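Local structure of cytochrome c family protein (Geobacter sulfurreducens, 3OUQ) at residues Ala84-Tyr89 / Ser100-Val105; Met146-Ala151 / Gly155-Gly160; Ile36-Leu41 / Cys58-Thr63. The protein probably passes electrons along a row of covalently attached c-type hemes, this chain being the N-terminal hexaheme part of a dodecaheme cytochrome. One frame throughout, in Å; residues are numbered along the deposited sequence.

Each of the three contacts in this chain, which has little regular structure, is built against a heme and carries one of its axial histidines: H101 in contact 1, H158 in contact 2 and H62 in contact 3. Contacts 1 and 2 lie on the same side of the chain's centre, with centres about 14 Å apart and nearest atoms about 6 Å apart. A further heme relates them, since its iron is held by H104 of contact 1 and by H142, against which F148 of contact 2 packs. Contact 3 lies on the opposite side, its centre about 29 Å from that of contact 1 and about 40 Å from that of contact 2.

Contact 1: residues Ala84-Tyr89 / Ser100-Val105; sequences ARPVAY and SHEVHV. With HEC (heme c), chain E.
The backbones of 84-89 and 100-105 come nearest at the start of helix 101-104, where the CA atoms of P86 and S100 are 4.9 Å apart. The methyl group of A84 fits into the angle between an axial imidazole and its heme: CB is 3.9 Å from H101 CE1 and also 3.9 Å from C1A of the porphyrin. H101 NE2 binds the iron at 2.0 Å, while V105 CG2 lies at the edge of the imidazole, in its plane. Nearer the surface, E102 bends at chi2 (96°) and brings OE1 to 3.9 Å from P86 CG, the two side chains crossing at about a right angle. S100 OG accepts a weak capping bond from E102 N. S100 O takes a bond from H104 ND1 (2.7 Å), nearly along the C=O axis, which fixes the rotation of a second axial imidazole. Replacing H104 with an alanine would probably leave the iron of a further heme without one of its two axial ligands, and S100 O without this donor. Around the contact, strand 87-89 pairs antiparallel with strand 97-99, whose F99 meets H101 edge-to-face and stacks on H104.

Contact 2: residues Met146-Ala151 / Gly155-Gly160; sequences MAFTVA and GKCHKG. With HEC (heme c), chain G.
F148 and K156 meet face to chain, an example of an aromatic ring serving as a platform for the aliphatic part of a lysine. The ring owes its position to a first torsion that sets CG between the backbone N and the carbonyl carbon (chi1 59°), directing it at the 155-160 segment. K156 runs fully extended beyond CG, and its CD sits over the ring centre, 3.8 Å from the centroid and only 8° off the normal, a CH-pi contact. Closer to the backbone, K156 CB touches F148 CZ at 3.8 Å. C157 approaches the same ring quite differently: its SG lies at the edge, in the ring plane, 3.9 Å from F148 CE1. That sulfur is held in place by its covalent bond to CAC of the heme (1.8 Å), so the phenyl edge packs beside a thioether. V150 reaches the porphyrin itself, with CG2 anti to the backbone N and 3.5 Å from C2C. Just before it, T149 OG1 accepts from A151 N at 3.1 Å, closing an ST turn. The F148 ring also meets that of H142, the planes inclined at about 55°; H142 is an axial ligand of a further heme, and its ND1 is hydrogen-bonded to F148 O. C157 and H158 end a CXXCH heme-attachment motif, and H158 NE2 binds the iron at 2.0 Å while its ND1 is hydrogen-bonded to G95 O. M129 SD completes the coordination, giving a His-Met c-type heme in place of the bis-histidine ligation of contacts 1 and 3.

Contact 3: residues Ile36-Leu41 / Cys58-Thr63; sequences IALFDL and CGACHT. With HEC (heme c), chain C.
L38 and F39 are the two residues through which 36-41 touches 58-63, and the loop on which they stand is tightened from its start, where I36 N donates a backbone hydrogen bond to F39 O. L38 comes next in the walk and divides its two methyl groups between protein and cofactor. With CG beside the backbone N (chi1 -55°), L38 CD2 rests 3.7 Å from A60 CB, while CD1 turns to the heme and lies 3.5 Å from the ring methyl CMC. F39 follows with a similar first torsion but a different kind of approach. Its ring meets the heme by an edge, CMC lying in the ring plane 3.8 Å from CE1, and its CZ comes obliquely to within 4.1 Å of C58 N. The leucine and the phenylalanine thus share one heme methyl group between them. At the end of the segment, L41 turns to a different heme, which F39 also touches, so this loop lies between two cofactors.

On the other segment, C58 SG is bonded to CAB of the heme at 1.8 Å, and C61 SG is likewise bonded to CAC. C58 O accepts from both C61 N and H62 N, a turn that brings the second cysteine and the histidine round to the porphyrin. H62, at the centre of an inverse gamma turn, binds the iron through NE2 at 2.0 Å; its ND1 is hydrogen-bonded to F68 O, which orients the imidazole, and H23 is the other axial ligand. C58 to H62 form a complete CXXCH motif of a bis-histidine heme, as expected for the cytochrome c7 (c3) fold.

Contact 1: residues Ala84-Tyr89 / Ser100-Val105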
loop_
_atom_site.group_PDB
_atom_site.type_symbol
_atom_site.label_atom_id
_atom_site.label_comp_id
_atom_site.label_asym_id
_atom_site.label_seq_id
_atom_site.Cartn_x
_atom_site.Cartn_y
_atom_site.Cartn_z
ATOM N N ALA A 84 -6.555 -5.235 3.131
ATOM C CA ALA A 84 -7.521 -4.686 2.195
ATOM C C ALA A 84 -8.596 -5.731 1.920
ATOM O O ALA A 84 -8.589 -6.817 2.505
ATOM C CB ALA A 84 -6.821 -4.303 0.893
ATOM N N ARG A 85 -9.536 -5.387 1.048
ATOM C CA ARG A 85 -10.595 -6.309 0.663
ATOM C C ARG A 85 -10.101 -6.885 -0.664
ATOM O O ARG A 85 -9.190 -6.329 -1.276
ATOM C CB ARG A 85 -11.910 -5.552 0.457
ATOM N N PRO A 86 -10.685 -7.995 -1.130
ATOM C CA PRO A 86 -10.224 -8.565 -2.401
ATOM C C PRO A 86 -10.288 -7.585 -3.565
ATOM O O PRO A 86 -11.338 -7.001 -3.835
ATOM C CB PRO A 86 -11.152 -9.760 -2.598
ATOM C CG PRO A 86 -11.378 -10.219 -1.188
ATOM C CD PRO A 86 -11.641 -8.898 -0.469
ATOM N N VAL A 87 -9.164 -7.401 -4.248
ATOM C CA VAL A 87 -9.118 -6.495 -5.389
ATOM C C VAL A 87 -9.421 -7.235 -6.697
ATOM O O VAL A 87 -8.761 -8.218 -7.041
ATOM C CB VAL A 87 -7.742 -5.809 -5.500
ATOM C CG1 VAL A 87 -7.616 -5.096 -6.831
ATOM C CG2 VAL A 87 -7.575 -4.811 -4.380
ATOM N N ALA A 88 -10.429 -6.759 -7.418
ATOM C CA ALA A 88 -10.811 -7.368 -8.682
ATOM C C ALA A 88 -10.217 -6.595 -9.851
ATOM O O ALA A 88 -10.371 -5.377 -9.946
ATOM C CB ALA A 88 -12.311 -7.393 -8.804
ATOM N N TYR A 89 -9.528 -7.305 -10.734
ATOM C CA TYR A 89 -8.932 -6.681 -11.909
ATOM C C TYR A 89 -9.762 -7.037 -13.139
ATOM O O TYR A 89 -10.102 -8.207 -13.360
ATOM C CB TYR A 89 -7.497 -7.170 -12.117
ATOM C CG TYR A 89 -6.518 -6.707 -11.075
ATOM C CD1 TYR A 89 -6.470 -7.308 -9.817
ATOM C CD2 TYR A 89 -5.629 -5.668 -11.348
ATOM C CE1 TYR A 89 -5.558 -6.893 -8.863
ATOM C CE2 TYR A 89 -4.715 -5.241 -10.395
ATOM C CZ TYR A 89 -4.688 -5.861 -9.160
ATOM O OH TYR A 89 -3.776 -5.456 -8.229
ATOM N N SER A 100 -5.939 -11.438 -3.445
ATOM C CA SER A 100 -6.374 -11.502 -2.062
ATOM C C SER A 100 -5.168 -11.459 -1.115
ATOM O O SER A 100 -4.084 -11.936 -1.453
ATOM C CB SER A 100 -7.167 -12.788 -1.844
ATOM O OG SER A 100 -7.367 -13.049 -0.467
ATOM N N HIS A 101 -5.355 -10.865 0.059
ATOM C CA HIS A 101 -4.292 -10.796 1.053
ATOM C C HIS A 101 -4.422 -11.990 1.989
ATOM O O HIS A 101 -3.440 -12.441 2.573
ATOM C CB HIS A 101 -4.383 -9.507 1.867
ATOM C CG HIS A 101 -3.885 -8.293 1.147
ATOM N ND1 HIS A 101 -4.583 -7.638 0.159
ATOM C CD2 HIS A 101 -2.727 -7.603 1.292
ATOM C CE1 HIS A 101 -3.841 -6.595 -0.245
ATOM N NE2 HIS A 101 -2.701 -6.531 0.413
ATOM N N GLU A 102 -5.646 -12.495 2.127
ATOM C CA GLU A 102 -5.912 -13.649 2.981
ATOM C C GLU A 102 -5.033 -14.788 2.514
ATOM O O GLU A 102 -4.626 -15.641 3.297
ATOM C CB GLU A 102 -7.373 -14.082 2.867
ATOM C CG GLU A 102 -8.357 -12.976 3.157
ATOM C CD GLU A 102 -8.860 -12.288 1.906
ATOM O OE1 GLU A 102 -9.741 -12.872 1.230
ATOM O OE2 GLU A 102 -8.374 -11.173 1.595
ATOM N N VAL A 103 -4.756 -14.793 1.217
ATOM C CA VAL A 103 -3.923 -15.815 0.615
ATOM C C VAL A 103 -2.444 -15.456 0.705
ATOM O O VAL A 103 -1.642 -16.256 1.169
ATOM C CB VAL A 103 -4.290 -16.028 -0.881
ATOM C CG1 VAL A 103 -3.230 -16.874 -1.570
ATOM C CG2 VAL A 103 -5.638 -16.705 -0.994
ATOM N N HIS A 104 -2.093 -14.241 0.300
ATOM C CA HIS A 104 -0.697 -13.825 0.289
ATOM C C HIS A 104 0.054 -13.458 1.550
ATOM O O HIS A 104 1.159 -13.954 1.774
ATOM C CB HIS A 104 -0.522 -12.698 -0.711
ATOM C CG HIS A 104 -0.770 -13.126 -2.117
ATOM N ND1 HIS A 104 -2.023 -13.300 -2.658
ATOM C CD2 HIS A 104 0.105 -13.504 -3.081
ATOM C CE1 HIS A 104 -1.869 -13.771 -3.899
ATOM N NE2 HIS A 104 -0.593 -13.911 -4.200
ATOM N N VAL A 105 -0.510 -12.574 2.359
ATOM C CA VAL A 105 0.178 -12.147 3.566
ATOM C C VAL A 105 0.539 -13.322 4.467
ATOM O O VAL A 105 1.696 -13.489 4.848
ATOM C CB VAL A 105 -0.663 -11.122 4.328
ATOM C CG1 VAL A 105 -0.008 -10.794 5.662
ATOM C CG2 VAL A 105 -0.813 -9.864 3.477
HETATM FE FE HEC E . -1.325 -5.100 0.153
HETATM C CHA HEC E . -3.654 -3.319 -1.673
HETATM C CHB HEC E . -1.884 -3.026 2.838
HETATM C CHC HEC E . 0.799 -7.008 2.013
HETATM C CHD HEC E . -0.228 -6.525 -2.708
HETATM N NA HEC E . -2.479 -3.505 0.482
HETATM C C1A HEC E . -3.422 -2.939 -0.363
HETATM C C2A HEC E . -3.975 -1.731 0.222
HETATM C C3A HEC E . -3.444 -1.580 1.467
HETATM C C4A HEC E . -2.513 -2.697 1.631
HETATM C CMA HEC E . -3.840 -0.540 2.508
HETATM C CAA HEC E . -4.940 -0.804 -0.486
HETATM C CBA HEC E . -4.238 0.384 -1.089
HETATM C CGA HEC E . -5.211 1.352 -1.728
HETATM O O1A HEC E . -4.784 2.449 -2.142
HETATM O O2A HEC E . -6.411 1.013 -1.820
HETATM N NB HEC E . -0.740 -5.088 2.032
HETATM C C1B HEC E . -1.108 -4.173 3.032
HETATM C C2B HEC E . -0.600 -4.593 4.318
HETATM C C3B HEC E . 0.097 -5.757 4.115
HETATM C C4B HEC E . 0.057 -6.025 2.680
HETATM C CMB HEC E . -0.817 -3.865 5.619
HETATM C CAB HEC E . 0.785 -6.621 5.175
HETATM C CBB HEC E . -0.128 -7.329 6.159
HETATM N NC HEC E . 0.024 -6.466 -0.276
HETATM C C1C HEC E . 0.811 -7.192 0.604
HETATM C C2C HEC E . 1.685 -8.092 -0.134
HETATM C C3C HEC E . 1.439 -7.903 -1.442
HETATM C C4C HEC E . 0.401 -6.901 -1.526
HETATM C CMC HEC E . 2.672 -9.074 0.442
HETATM C CAC HEC E . 2.108 -8.607 -2.627
HETATM C CBC HEC E . 2.124 -10.135 -2.578
HETATM N ND HEC E . -1.899 -5.006 -1.755
HETATM C C1D HEC E . -1.358 -5.709 -2.811
HETATM C C2D HEC E . -2.114 -5.477 -4.039
HETATM C C3D HEC E . -3.014 -4.508 -3.763
HETATM C C4D HEC E . -2.911 -4.251 -2.345
HETATM C CMD HEC E . -2.047 -6.264 -5.344
HETATM C CAD HEC E . -3.814 -3.675 -4.744
HETATM C CBD HEC E . -2.848 -2.685 -5.350
HETATM C CGD HEC E . -3.522 -1.396 -5.758
HETATM O O1D HEC E . -4.123 -0.742 -4.866
HETATM O O2D HEC E . -3.446 -1.040 -6.964
#

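Contact 2: residues Met146-Ala151 / Gly155-Gly160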
loop_
_atom_site.group_PDB
_atom_site.type_symbol
_atom_site.label_atom_id
_atom_site.label_comp_id
_atom_site.label_asym_id
_atom_site.label_seq_id
_atom_site.Cartn_x
_atom_site.Cartn_y
_atom_site.Cartn_z
ATOM N N MET A 146 9.660 -18.513 -7.257
ATOM C CA MET A 146 8.911 -18.167 -6.055
ATOM C C MET A 146 7.526 -18.809 -6.030
ATOM O O MET A 146 7.220 -19.618 -5.154
ATOM C CB MET A 146 8.779 -16.645 -5.977
ATOM C CG MET A 146 9.287 -16.027 -4.691
ATOM S SD MET A 146 7.943 -15.603 -3.587
ATOM C CE MET A 146 7.434 -17.248 -3.093
ATOM N N ALA A 147 6.691 -18.437 -6.995
ATOM C CA ALA A 147 5.335 -18.958 -7.097
ATOM C C ALA A 147 5.064 -19.403 -8.528
ATOM O O ALA A 147 5.851 -19.110 -9.429
ATOM C CB ALA A 147 4.342 -17.894 -6.688
ATOM N N PHE A 148 3.946 -20.096 -8.740
ATOM C CA PHE A 148 3.623 -20.579 -10.071
ATOM C C PHE A 148 3.719 -19.488 -11.122
ATOM O O PHE A 148 3.292 -18.351 -10.905
ATOM C CB PHE A 148 2.248 -21.250 -10.086
ATOM C CG PHE A 148 1.112 -20.362 -9.670
ATOM C CD1 PHE A 148 0.594 -19.406 -10.540
ATOM C CD2 PHE A 148 0.498 -20.545 -8.436
ATOM C CE1 PHE A 148 -0.526 -18.650 -10.190
ATOM C CE2 PHE A 148 -0.619 -19.798 -8.076
ATOM C CZ PHE A 148 -1.133 -18.849 -8.957
ATOM N N THR A 149 4.302 -19.846 -12.260
ATOM C CA THR A 149 4.504 -18.909 -13.351
ATOM C C THR A 149 3.230 -18.258 -13.864
ATOM O O THR A 149 2.140 -18.816 -13.790
ATOM C CB THR A 149 5.235 -19.578 -14.550
ATOM O OG1 THR A 149 5.620 -18.574 -15.494
ATOM C CG2 THR A 149 4.330 -20.585 -15.251
ATOM N N VAL A 150 3.404 -17.057 -14.394
ATOM C CA VAL A 150 2.325 -16.267 -14.945
ATOM C C VAL A 150 2.169 -16.643 -16.427
ATOM O O VAL A 150 1.164 -16.315 -17.068
ATOM C CB VAL A 150 2.663 -14.771 -14.790
ATOM C CG1 VAL A 150 3.680 -14.338 -15.836
ATOM C CG2 VAL A 150 1.422 -13.960 -14.858
ATOM N N ALA A 151 3.183 -17.328 -16.963
ATOM C CA ALA A 151 3.180 -17.787 -18.351
ATOM C C ALA A 151 2.409 -19.105 -18.326
ATOM O O ALA A 151 2.985 -20.188 -18.415
ATOM C CB ALA A 151 4.613 -18.012 -18.835
ATOM N N GLY A 155 -6.022 -19.742 -15.403
ATOM C CA GLY A 155 -7.193 -20.003 -14.594
ATOM C C GLY A 155 -6.993 -19.882 -13.103
ATOM O O GLY A 155 -7.968 -19.736 -12.368
ATOM N N LYS A 156 -5.747 -19.954 -12.646
ATOM C CA LYS A 156 -5.476 -19.836 -11.222
ATOM C C LYS A 156 -5.680 -18.405 -10.758
ATOM O O LYS A 156 -5.940 -18.167 -9.582
ATOM C CB LYS A 156 -4.053 -20.299 -10.894
ATOM C CG LYS A 156 -3.935 -21.803 -10.710
ATOM C CD LYS A 156 -2.513 -22.239 -10.396
ATOM C CE LYS A 156 -2.451 -23.732 -10.054
ATOM N NZ LYS A 156 -1.054 -24.220 -9.803
ATOM N N CYS A 157 -5.584 -17.453 -11.681
ATOM C CA CYS A 157 -5.769 -16.046 -11.331
ATOM C C CYS A 157 -7.010 -15.438 -11.981
ATOM O O CYS A 157 -7.697 -14.615 -11.379
ATOM C CB CYS A 157 -4.544 -15.226 -11.738
ATOM S SG CYS A 157 -2.982 -15.669 -10.911
ATOM N N HIS A 158 -7.294 -15.841 -13.214
ATOM C CA HIS A 158 -8.443 -15.316 -13.933
ATOM C C HIS A 158 -9.670 -16.226 -13.820
ATOM O O HIS A 158 -9.562 -17.454 -13.800
ATOM C CB HIS A 158 -8.066 -15.098 -15.396
ATOM C CG HIS A 158 -7.053 -14.014 -15.605
ATOM N ND1 HIS A 158 -7.368 -12.689 -15.824
ATOM C CD2 HIS A 158 -5.697 -14.078 -15.638
ATOM C CE1 HIS A 158 -6.221 -12.013 -15.987
ATOM N NE2 HIS A 158 -5.178 -12.815 -15.881
ATOM N N LYS A 159 -10.843 -15.607 -13.736
ATOM C CA LYS A 159 -12.093 -16.342 -13.617
ATOM C C LYS A 159 -12.619 -16.652 -15.015
ATOM O O LYS A 159 -12.165 -16.055 -15.997
ATOM C CB LYS A 159 -13.120 -15.512 -12.836
ATOM N N GLY A 160 -13.572 -17.580 -15.103
ATOM C CA GLY A 160 -14.118 -17.948 -16.397
ATOM C C GLY A 160 -13.050 -18.694 -17.164
ATOM O O GLY A 160 -13.139 -18.897 -18.375
HETATM FE FE HEC G . -3.379 -12.256 -16.572
HETATM C CHA HEC G . -3.924 -8.936 -16.822
HETATM C CHB HEC G . -4.809 -12.694 -19.686
HETATM C CHC HEC G . -2.400 -15.534 -16.526
HETATM C CHD HEC G . -2.990 -11.981 -13.200
HETATM N NA HEC G . -4.144 -11.064 -17.967
HETATM C C1A HEC G . -4.154 -9.687 -17.956
HETATM C C2A HEC G . -4.693 -9.148 -19.173
HETATM C C3A HEC G . -5.125 -10.193 -19.894
HETATM C C4A HEC G . -4.757 -11.401 -19.172
HETATM C CMA HEC G . -5.913 -10.068 -21.189
HETATM C CAA HEC G . -4.638 -7.721 -19.650
HETATM C CBA HEC G . -3.245 -7.319 -20.129
HETATM C CGA HEC G . -2.788 -8.115 -21.342
HETATM O O1A HEC G . -3.546 -8.150 -22.333
HETATM O O2A HEC G . -1.681 -8.699 -21.306
HETATM N NB HEC G . -3.485 -13.762 -17.866
HETATM C C1B HEC G . -4.132 -13.782 -19.110
HETATM C C2B HEC G . -3.883 -15.050 -19.770
HETATM C C3B HEC G . -3.099 -15.781 -18.963
HETATM C C4B HEC G . -2.937 -15.035 -17.731
HETATM C CMB HEC G . -4.391 -15.509 -21.122
HETATM C CAB HEC G . -2.384 -17.045 -19.417
HETATM C CBB HEC G . -0.876 -16.934 -19.576
HETATM N NC HEC G . -2.656 -13.461 -15.199
HETATM C C1C HEC G . -2.256 -14.790 -15.329
HETATM C C2C HEC G . -1.730 -15.278 -14.069
HETATM C C3C HEC G . -1.915 -14.323 -13.140
HETATM C C4C HEC G . -2.504 -13.174 -13.838
HETATM C CMC HEC G . -1.079 -16.609 -13.799
HETATM C CAC HEC G . -1.805 -14.506 -11.636
HETATM C CBC HEC G . -0.387 -14.580 -11.114
HETATM N ND HEC G . -3.510 -10.792 -15.271
HETATM C C1D HEC G . -3.482 -10.866 -13.887
HETATM C C2D HEC G . -3.732 -9.560 -13.323
HETATM C C3D HEC G . -3.836 -8.703 -14.354
HETATM C C4D HEC G . -3.693 -9.464 -15.553
HETATM C CMD HEC G . -3.876 -9.166 -11.870
HETATM C CAD HEC G . -4.074 -7.204 -14.351
HETATM C CBD HEC G . -2.874 -6.429 -13.887
HETATM C CGD HEC G . -2.958 -4.971 -14.256
HETATM O O1D HEC G . -2.100 -4.191 -13.797
HETATM O O2D HEC G . -3.878 -4.606 -15.016
#

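Contact 3: residues Ile36-Leu41 / Cys58-Thr63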
loop_
_atom_site.group_PDB
_atom_site.type_symbol
_atom_site.label_atom_id
_atom_site.label_comp_id
_atom_site.label_asym_id
_atom_site.label_seq_id
_atom_site.Cartn_x
_atom_site.Cartn_y
_atom_site.Cartn_z
ATOM N N ILE A 36 1.008 24.129 7.295
ATOM C CA ILE A 36 1.477 24.889 6.153
ATOM C C ILE A 36 2.991 24.666 5.957
ATOM O O ILE A 36 3.699 25.491 5.390
ATOM C CB ILE A 36 1.063 26.413 6.227
ATOM C CG1 ILE A 36 2.242 27.269 6.642
ATOM C CG2 ILE A 36 -0.074 26.622 7.243
ATOM C CD1 ILE A 36 2.591 28.315 5.584
ATOM N N ALA A 37 3.545 23.551 6.416
ATOM C CA ALA A 37 4.949 23.157 6.317
ATOM C C ALA A 37 4.930 21.716 5.848
ATOM O O ALA A 37 5.430 21.394 4.773
ATOM C CB ALA A 37 5.620 23.252 7.673
ATOM N N LEU A 38 4.327 20.864 6.672
ATOM C CA LEU A 38 4.205 19.453 6.369
ATOM C C LEU A 38 2.971 19.309 5.482
ATOM O O LEU A 38 3.039 18.782 4.362
ATOM C CB LEU A 38 4.005 18.656 7.652
ATOM C CG LEU A 38 5.034 18.827 8.776
ATOM C CD1 LEU A 38 4.612 17.988 9.978
ATOM C CD2 LEU A 38 6.422 18.410 8.310
ATOM N N PHE A 39 1.843 19.810 5.976
ATOM C CA PHE A 39 0.603 19.728 5.222
ATOM C C PHE A 39 0.082 21.082 4.755
ATOM O O PHE A 39 -0.378 21.899 5.551
ATOM C CB PHE A 39 -0.454 19.012 6.057
ATOM C CG PHE A 39 -0.006 17.669 6.556
ATOM C CD1 PHE A 39 0.873 17.566 7.626
ATOM C CD2 PHE A 39 -0.446 16.502 5.942
ATOM C CE1 PHE A 39 1.312 16.320 8.069
ATOM C CE2 PHE A 39 -0.009 15.252 6.381
ATOM C CZ PHE A 39 0.867 15.165 7.449
ATOM N N ASP A 40 0.161 21.313 3.450
ATOM C CA ASP A 40 -0.325 22.562 2.875
ATOM C C ASP A 40 -1.848 22.466 2.852
ATOM O O ASP A 40 -2.555 23.468 2.980
ATOM C CB ASP A 40 0.230 22.750 1.458
ATOM N N LEU A 41 -2.341 21.240 2.697
ATOM C CA LEU A 41 -3.773 20.980 2.699
ATOM C C LEU A 41 -4.547 21.850 1.708
ATOM O O LEU A 41 -5.673 22.258 1.991
ATOM C CB LEU A 41 -4.309 21.184 4.124
ATOM C CG LEU A 41 -5.801 21.058 4.431
ATOM C CD1 LEU A 41 -6.392 19.826 3.762
ATOM C CD2 LEU A 41 -5.978 21.002 5.934
ATOM N N CYS A 58 3.015 11.827 6.549
ATOM C CA CYS A 58 3.241 11.306 7.894
ATOM C C CYS A 58 4.712 10.945 8.076
ATOM O O CYS A 58 5.253 11.034 9.176
ATOM C CB CYS A 58 2.409 10.047 8.129
ATOM S SG CYS A 58 0.676 10.149 7.599
ATOM N N GLY A 59 5.345 10.535 6.982
ATOM C CA GLY A 59 6.743 10.146 7.012
ATOM C C GLY A 59 7.734 11.219 7.427
ATOM O O GLY A 59 8.930 10.946 7.521
ATOM N N ALA A 60 7.265 12.439 7.662
ATOM C CA ALA A 60 8.174 13.493 8.088
ATOM C C ALA A 60 8.510 13.276 9.566
ATOM O O ALA A 60 9.471 13.836 10.090
ATOM C CB ALA A 60 7.536 14.858 7.891
ATOM N N CYS A 61 7.717 12.447 10.231
ATOM C CA CYS A 61 7.938 12.172 11.640
ATOM C C CYS A 61 8.003 10.679 11.902
ATOM O O CYS A 61 8.868 10.209 12.643
ATOM C CB CYS A 61 6.813 12.765 12.485
ATOM S SG CYS A 61 6.657 14.571 12.395
ATOM N N HIS A 62 7.072 9.940 11.312
ATOM C CA HIS A 62 7.023 8.494 11.493
ATOM C C HIS A 62 8.168 7.849 10.729
ATOM O O HIS A 62 7.987 7.267 9.657
ATOM C CB HIS A 62 5.663 7.986 11.045
ATOM C CG HIS A 62 4.569 8.349 11.998
ATOM N ND1 HIS A 62 4.315 7.672 13.171
ATOM C CD2 HIS A 62 3.718 9.406 11.993
ATOM C CE1 HIS A 62 3.346 8.328 13.822
ATOM N NE2 HIS A 62 2.951 9.391 13.147
ATOM N N THR A 63 9.353 7.975 11.326
ATOM C CA THR A 63 10.597 7.490 10.757
ATOM C C THR A 63 11.300 6.509 11.677
ATOM O O THR A 63 12.256 5.850 11.269
ATOM C CB THR A 63 11.549 8.649 10.550
ATOM O OG1 THR A 63 11.878 9.192 11.827
ATOM C CG2 THR A 63 10.898 9.741 9.728
HETATM FE FE HEC C . 1.610 10.572 14.072
HETATM C CHA HEC C . 1.492 8.798 17.024
HETATM C CHB HEC C . -0.808 8.468 12.798
HETATM C CHC HEC C . 1.578 12.338 11.114
HETATM C CHD HEC C . 4.082 12.488 15.313
HETATM N NA HEC C . 0.583 9.002 14.767
HETATM C C1A HEC C . 0.625 8.449 16.021
HETATM C C2A HEC C . -0.318 7.379 16.168
HETATM C C3A HEC C . -0.921 7.251 14.987
HETATM C C4A HEC C . -0.363 8.240 14.103
HETATM C CMA HEC C . -1.943 6.173 14.700
HETATM C CAA HEC C . -0.524 6.481 17.386
HETATM C CBA HEC C . -1.735 6.886 18.189
HETATM C CGA HEC C . -1.912 6.036 19.424
HETATM O O1A HEC C . -0.902 5.757 20.093
HETATM O O2A HEC C . -3.058 5.657 19.733
HETATM N NB HEC C . 0.599 10.458 12.333
HETATM C C1B HEC C . -0.375 9.512 11.972
HETATM C C2B HEC C . -0.815 9.738 10.605
HETATM C C3B HEC C . -0.143 10.808 10.106
HETATM C C4B HEC C . 0.733 11.260 11.194
HETATM C CMB HEC C . -1.810 8.930 9.808
HETATM C CAB HEC C . -0.192 11.358 8.668
HETATM C CBB HEC C . -1.539 11.573 7.982
HETATM N NC HEC C . 2.550 12.120 13.386
HETATM C C1C HEC C . 2.393 12.755 12.155
HETATM C C2C HEC C . 3.308 13.890 12.038
HETATM C C3C HEC C . 4.031 13.916 13.199
HETATM C C4C HEC C . 3.565 12.814 14.035
HETATM C CMC HEC C . 3.486 14.773 10.807
HETATM C CAC HEC C . 5.248 14.768 13.513
HETATM C CBC HEC C . 5.149 16.247 13.209
HETATM N ND HEC C . 2.592 10.586 15.796
HETATM C C1D HEC C . 3.627 11.428 16.131
HETATM C C2D HEC C . 4.060 11.156 17.494
HETATM C C3D HEC C . 3.247 10.214 18.073
HETATM C C4D HEC C . 2.392 9.816 16.944
HETATM C CMD HEC C . 5.290 11.795 18.112
HETATM C CAD HEC C . 3.041 9.988 19.587
HETATM C CBD HEC C . 3.433 8.768 20.460
HETATM C CGD HEC C . 2.441 7.587 20.382
HETATM O O1D HEC C . 1.212 7.812 20.504
HETATM O O2D HEC C . 2.893 6.429 20.218
#